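Local coordinates for cysteine-rich repeat secretory protein 15 (Arabidopsis thaliana, PDB 6GRF), which is a plasmodesmata-located membrane protein with a tandem DUF26 ectodomain and probably modulates cell-to-cell trafficking, at residues E16-T19 / P20-F24; K79-Q82 / T83-Q87. All blocks are in the same frame, centred on the assembly; numbering follows the deposited sequence.

Interaction 1 of 2, residues E16-T19 / P20-F24; sequences EKYT and PNTPF
Tyr-18 is the first residue of 16-19 to meet 20-24, and its ring packs on the ring of Phe-24. The chain runs extended up to this point and then turns into the start of a helix. Tyr-18 CG lies between its own backbone N and carbonyl carbon (chi1 72°). With this torsion the ring lies alongside Phe-24, on the side of the helix start. The two side chains cross at about a right angle. Phe-24 CD1 lies over one face of the tyrosine ring. Seen from the phenylalanine, the tyrosine comes in at the ring edge. The closest atoms are Tyr-18 CD1 and Phe-24 CE1, 3.5 Å apart. The ring centroids are 5.2 Å apart and the planes meet at 57°. The pair is oblique. Both rings are buried.

Thr-19 comes next and carries the polar part of the contact. Its carbonyl O accepts a hydrogen bond from Thr-22 OG1 at 2.8 Å. The hydroxyl meets this oxygen almost head-on, with a C=O...OG1 angle of 163°. The same two residues also touch through their side chains. Thr-22 CG2 lies 3.2 Å from Thr-19 OG1, so the methyl and hydroxyl of Thr-22 both face Thr-19. Thr-22 is the N-cap residue of helix 23-39. Its side chain thus ties the residue before the helix back to the incoming loop.

Residues 16-24 link strand 8-13 to helix 23-39 and include its first residues, at one end of the first DUF26 domain. Tyr-18 also packs edge-to-face with Tyr-94, and Phe-24 does the same with Tyr-96. These two tyrosines follow helix 74-91, so the aromatic cluster joins the start of helix 23-39 to the loop between helix 74-91 and strand 98-102.

Interaction 2 of 2, residues K79-Q82 / T83-Q87; sequences KCIQ and TSVDQ
Thr-83 binds back to Lys-79, one turn earlier in the same helix, through both its backbone and its side chain. Thr-83 N donates to Lys-79 O at 3.0 Å, and Thr-83 OG1 donates to the same oxygen at 2.8 Å. The two donors reach it from opposite faces of the carbonyl plane. The hydroxyl sits above that plane, off the lone pairs. The Thr-83 chi1 of -54° puts OG1 beside the backbone N, where it reaches back to the preceding turn.

The other backbone bonds repeat the alpha-helical i to i+4 pattern. Ser-84 N donates to Cys-80 O, Val-85 N to Ile-81 O at 2.8 Å, and Asp-86 N to Gln-82 O at 3.2 Å.

Apolar contact between side chains is light. Ile-81 CG2 and Val-85 CG2 are 4.5 Å apart. Ser-84 OG is buried and has no polar partner in the model.

These residues lie on helix 74-91 of the first DUF26 domain. Ile-81 and Val-85 pack against both helix 23-39 and strand 105-110. Ser-84 faces strands 98-102 and 105-110. Cys-80 forms a disulfide with Cys-105, fastening the helix to the sheet.

Overall arrangement
From the N terminus, the chain leaves strand 8-13 and reaches interaction 1, which closes the short turn into helix 23-39. Strands 44-49 and 62-68 follow, and then helix 74-91, where interaction 2 spans successive turns. The two contacts lie in series; they neither nest nor cross. Their centres are about 22 Å apart and their nearest atoms about 10 Å apart, so they do not touch. Both belong to the first of the two DUF26 domains, in which two helices pack on a five-stranded antiparallel sheet. Interaction 1 lies at the start of one helix, and interaction 2 lies within the other, whose side chains there pack on the first helix and the sheet.

Interaction 1 of 2, residues E16-T19 / P20-F24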
ATOM      1  N   GLU A  16       7.360  18.524  -5.833  1.00 54.79           N
ATOM      2  CA  GLU A  16       8.157  18.866  -7.032  1.00 54.69           C
ATOM      3  C   GLU A  16       7.390  18.424  -8.284  1.00 51.42           C
ATOM      4  O   GLU A  16       6.961  17.261  -8.392  1.00 47.53           O
ATOM      5  CB  GLU A  16       9.536  18.198  -7.015  1.00 54.91           C
ATOM      6  CG  GLU A  16      10.322  18.411  -5.729  1.00 58.28           C
ATOM      7  CD  GLU A  16      10.115  17.363  -4.639  1.00 58.09           C
ATOM      8  OE1 GLU A  16       9.124  16.604  -4.710  1.00 55.71           O
ATOM      9  OE2 GLU A  16      10.950  17.306  -3.712  1.00 61.39           O
ATOM     10  N   LYS A  17       7.235  19.355  -9.233  1.00 51.95           N
ATOM     11  CA  LYS A  17       6.451  19.128 -10.437  1.00 50.28           C
ATOM     12  C   LYS A  17       7.365  19.114 -11.669  1.00 49.77           C
ATOM     13  O   LYS A  17       8.360  19.836 -11.716  1.00 51.53           O
ATOM     14  CB  LYS A  17       5.370  20.203 -10.577  1.00 52.79           C
ATOM     15  CG  LYS A  17       4.466  20.393  -9.363  1.00 53.86           C
ATOM     16  CD  LYS A  17       3.744  19.138  -8.931  1.00 51.32           C
ATOM     17  CE  LYS A  17       2.910  19.336  -7.680  1.00 52.59           C
ATOM     18  NZ  LYS A  17       2.584  18.041  -7.033  1.00 50.47           N
ATOM     19  N   TYR A  18       7.005  18.276 -12.651  1.00 47.29           N
ATOM     20  CA  TYR A  18       7.670  18.201 -13.942  1.00 46.84           C
ATOM     21  C   TYR A  18       6.889  19.046 -14.955  1.00 48.59           C
ATOM     22  O   TYR A  18       5.761  19.454 -14.699  1.00 48.59           O
ATOM     23  CB  TYR A  18       7.837  16.747 -14.388  1.00 44.13           C
ATOM     24  CG  TYR A  18       6.594  16.015 -14.830  1.00 42.75           C
ATOM     25  CD1 TYR A  18       5.915  15.171 -13.966  1.00 42.02           C
ATOM     26  CD2 TYR A  18       6.129  16.106 -16.130  1.00 43.24           C
ATOM     27  CE1 TYR A  18       4.788  14.468 -14.369  1.00 41.43           C
ATOM     28  CE2 TYR A  18       4.998  15.418 -16.549  1.00 42.96           C
ATOM     29  CZ  TYR A  18       4.322  14.591 -15.667  1.00 41.88           C
ATOM     30  OH  TYR A  18       3.214  13.898 -16.067  1.00 41.32           O
ATOM     31  N   THR A  19       7.527  19.333 -16.094  1.00 49.98           N
ATOM     32  CA  THR A  19       6.921  20.131 -17.146  1.00 52.20           C
ATOM     33  C   THR A  19       6.586  19.219 -18.326  1.00 50.86           C
ATOM     34  O   THR A  19       7.269  18.218 -18.563  1.00 49.28           O
ATOM     35  CB  THR A  19       7.837  21.306 -17.518  1.00 55.74           C
ATOM     36  OG1 THR A  19       8.993  20.779 -18.171  1.00 54.38           O
ATOM     37  CG2 THR A  19       8.268  22.127 -16.320  1.00 57.76           C
ATOM     38  N   PRO A  20       5.521  19.530 -19.100  1.00 52.54           N
ATOM     39  CA  PRO A  20       5.200  18.787 -20.323  1.00 52.34           C
ATOM     40  C   PRO A  20       6.372  18.716 -21.319  1.00 52.90           C
ATOM     41  O   PRO A  20       7.226  19.593 -21.304  1.00 53.86           O
ATOM     42  CB  PRO A  20       4.068  19.605 -20.966  1.00 55.09           C
ATOM     43  CG  PRO A  20       3.444  20.367 -19.814  1.00 55.99           C
ATOM     44  CD  PRO A  20       4.576  20.628 -18.842  1.00 55.25           C
ATOM     45  N   ASN A  21       6.398  17.665 -22.152  1.00 52.38           N
ATOM     46  CA  ASN A  21       7.364  17.502 -23.257  1.00 53.82           C
ATOM     47  C   ASN A  21       8.796  17.448 -22.719  1.00 52.63           C
ATOM     48  O   ASN A  21       9.705  18.090 -23.267  1.00 54.96           O
ATOM     49  CB  ASN A  21       7.241  18.613 -24.303  1.00 57.16           C
ATOM     50  CG  ASN A  21       5.816  18.787 -24.773  1.00 60.32           C
ATOM     51  OD1 ASN A  21       5.007  17.866 -24.650  1.00 61.09           O
ATOM     52  ND2 ASN A  21       5.491  19.963 -25.287  1.00 63.99           N
ATOM     53  N   THR A  22       8.979  16.677 -21.648  1.00 49.29           N
ATOM     54  CA  THR A  22      10.286  16.363 -21.122  1.00 47.83           C
ATOM     55  C   THR A  22      10.470  14.851 -21.157  1.00 44.90           C
ATOM     56  O   THR A  22       9.497  14.103 -21.203  1.00 44.67           O
ATOM     57  CB  THR A  22      10.465  16.943 -19.714  1.00 48.62           C
ATOM     58  OG1 THR A  22       9.411  16.458 -18.875  1.00 46.74           O
ATOM     59  CG2 THR A  22      10.487  18.457 -19.719  1.00 51.06           C
ATOM     60  N   PRO A  23      11.723  14.356 -21.205  1.00 43.59           N
ATOM     61  CA  PRO A  23      11.989  12.926 -21.062  1.00 41.68           C
ATOM     62  C   PRO A  23      11.312  12.267 -19.848  1.00 39.91           C
ATOM     63  O   PRO A  23      10.865  11.139 -19.955  1.00 38.87           O
ATOM     64  CB  PRO A  23      13.517  12.880 -20.931  1.00 42.32           C
ATOM     65  CG  PRO A  23      13.983  14.065 -21.755  1.00 43.88           C
ATOM     66  CD  PRO A  23      12.939  15.131 -21.508  1.00 44.63           C
ATOM     67  N   PHE A  24      11.222  12.977 -18.719  1.00 39.23           N
ATOM     68  CA  PHE A  24      10.564  12.419 -17.559  1.00 38.06           C
ATOM     69  C   PHE A  24       9.081  12.144 -17.854  1.00 37.31           C
ATOM     70  O   PHE A  24       8.574  11.089 -17.466  1.00 35.81           O
ATOM     71  CB  PHE A  24      10.716  13.291 -16.314  1.00 38.54           C
ATOM     72  CG  PHE A  24      10.021  12.667 -15.131  1.00 37.86           C
ATOM     73  CD1 PHE A  24       8.694  12.964 -14.849  1.00 37.68           C
ATOM     74  CD2 PHE A  24      10.658  11.710 -14.360  1.00 37.48           C
ATOM     75  CE1 PHE A  24       8.043  12.358 -13.783  1.00 37.44           C
ATOM     76  CE2 PHE A  24      10.008  11.108 -13.291  1.00 37.06           C
ATOM     77  CZ  PHE A  24       8.700  11.430 -13.006  1.00 36.56           C
TER

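Interaction 2 of 2, residues K79-Q82 / T83-Q87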
ATOM      1  N   LYS A  79      -8.257  -4.599 -13.680  1.00 46.20           N
ATOM      2  CA  LYS A  79      -9.304  -3.586 -13.607  0.50 47.01           C
ATOM      3  C   LYS A  79      -8.871  -2.488 -12.626  1.00 44.11           C
ATOM      4  O   LYS A  79      -8.936  -1.310 -12.940  1.00 43.50           O
ATOM      5  CB  LYS A  79     -10.631  -4.214 -13.163  0.50 49.97           C
ATOM      6  CG  LYS A  79     -11.846  -3.820 -13.993  0.50 53.24           C
ATOM      7  CD  LYS A  79     -12.194  -4.831 -15.065  0.50 56.45           C
ATOM      8  CE  LYS A  79     -13.379  -4.406 -15.901  0.50 60.07           C
ATOM      9  NZ  LYS A  79     -14.000  -5.566 -16.576  0.50 64.37           N
ATOM     10  N   CYS A  80      -8.446  -2.914 -11.428  1.00 42.85           N
ATOM     11  CA  CYS A  80      -8.041  -2.027 -10.337  1.00 41.41           C
ATOM     12  C   CYS A  80      -6.848  -1.164 -10.771  1.00 38.48           C
ATOM     13  O   CYS A  80      -6.782   0.013 -10.448  1.00 37.37           O
ATOM     14  CB  CYS A  80      -7.658  -2.828  -9.094  1.00 42.08           C
ATOM     15  SG  CYS A  80      -7.425  -1.823  -7.600  1.00 42.69           S
ATOM     16  N   ILE A  81      -5.889  -1.785 -11.459  1.00 37.34           N
ATOM     17  CA  ILE A  81      -4.669  -1.115 -11.873  1.00 35.65           C
ATOM     18  C   ILE A  81      -4.995  -0.103 -12.986  1.00 36.52           C
ATOM     19  O   ILE A  81      -4.524   1.016 -12.932  1.00 36.52           O
ATOM     20  CB  ILE A  81      -3.587  -2.141 -12.268  1.00 35.09           C
ATOM     21  CG1 ILE A  81      -3.064  -2.889 -11.039  1.00 34.17           C
ATOM     22  CG2 ILE A  81      -2.436  -1.493 -13.035  1.00 34.32           C
ATOM     23  CD1 ILE A  81      -2.237  -2.040 -10.095  1.00 32.69           C
ATOM     24  N   GLN A  82      -5.849  -0.465 -13.945  1.00 38.79           N
ATOM     25  CA  GLN A  82      -6.260   0.482 -14.982  1.00 40.33           C
ATOM     26  C   GLN A  82      -6.911   1.700 -14.311  1.00 39.96           C
ATOM     27  O   GLN A  82      -6.605   2.835 -14.667  1.00 40.67           O
ATOM     28  CB  GLN A  82      -7.181  -0.182 -16.012  1.00 43.67           C
ATOM     29  CG  GLN A  82      -7.621   0.733 -17.153  1.00 46.67           C
ATOM     30  CD  GLN A  82      -6.459   1.348 -17.902  1.00 46.35           C
ATOM     31  OE1 GLN A  82      -6.063   2.482 -17.640  1.00 46.13           O
ATOM     32  NE2 GLN A  82      -5.895   0.599 -18.837  1.00 47.08           N
ATOM     33  N   THR A  83      -7.783   1.457 -13.331  1.00 39.19           N
ATOM     34  CA  THR A  83      -8.482   2.533 -12.617  1.00 39.65           C
ATOM     35  C   THR A  83      -7.459   3.418 -11.889  1.00 37.47           C
ATOM     36  O   THR A  83      -7.590   4.650 -11.818  1.00 38.31           O
ATOM     37  CB  THR A  83      -9.524   1.955 -11.648  1.00 40.43           C
ATOM     38  OG1 THR A  83     -10.377   1.081 -12.384  1.00 42.31           O
ATOM     39  CG2 THR A  83     -10.351   3.026 -10.969  1.00 41.62           C
ATOM     40  N   SER A  84      -6.450   2.749 -11.345  1.00 35.08           N
ATOM     41  CA  SER A  84      -5.401   3.329 -10.553  1.00 34.21           C
ATOM     42  C   SER A  84      -4.520   4.268 -11.406  1.00 34.11           C
ATOM     43  O   SER A  84      -4.181   5.382 -10.998  1.00 33.75           O
ATOM     44  CB  SER A  84      -4.628   2.197  -9.921  1.00 32.80           C
ATOM     45  OG  SER A  84      -3.357   2.604  -9.496  1.00 32.05           O
ATOM     46  N   VAL A  85      -4.175   3.823 -12.612  1.00 34.81           N
ATOM     47  CA  VAL A  85      -3.342   4.614 -13.525  1.00 35.59           C
ATOM     48  C   VAL A  85      -4.092   5.903 -13.921  1.00 38.27           C
ATOM     49  O   VAL A  85      -3.498   6.988 -13.956  1.00 38.42           O
ATOM     50  CB  VAL A  85      -2.904   3.758 -14.728  1.00 35.71           C
ATOM     51  CG1 VAL A  85      -2.417   4.594 -15.899  1.00 37.51           C
ATOM     52  CG2 VAL A  85      -1.838   2.761 -14.309  1.00 33.60           C
ATOM     53  N   ASP A  86      -5.403   5.797 -14.163  1.00 40.62           N
ATOM     54  CA  ASP A  86      -6.216   6.949 -14.483  1.00 43.53           C
ATOM     55  C   ASP A  86      -6.297   7.876 -13.266  1.00 42.82           C
ATOM     56  O   ASP A  86      -6.093   9.065 -13.379  1.00 43.54           O
ATOM     57  CB  ASP A  86      -7.600   6.521 -14.965  1.00 47.20           C
ATOM     58  CG  ASP A  86      -7.555   5.807 -16.304  1.00 50.15           C
ATOM     59  OD1 ASP A  86      -6.908   6.352 -17.233  1.00 52.17           O
ATOM     60  OD2 ASP A  86      -8.157   4.709 -16.411  1.00 51.71           O
ATOM     61  N   GLN A  87      -6.583   7.320 -12.092  1.00 41.47           N
ATOM     62  CA  GLN A  87      -6.791   8.149 -10.904  1.00 41.78           C
ATOM     63  C   GLN A  87      -5.502   8.893 -10.519  1.00 39.21           C
ATOM     64  O   GLN A  87      -5.567  10.055 -10.143  1.00 39.59           O
ATOM     65  CB  GLN A  87      -7.309   7.296  -9.740  1.00 42.02           C
ATOM     66  CG  GLN A  87      -7.429   8.048  -8.417  1.00 43.62           C
ATOM     67  CD  GLN A  87      -8.614   8.978  -8.309  1.00 47.11           C
ATOM     68  OE1 GLN A  87      -9.473   9.055  -9.188  1.00 49.87           O
ATOM     69  NE2 GLN A  87      -8.679   9.698  -7.201  1.00 48.63           N
TER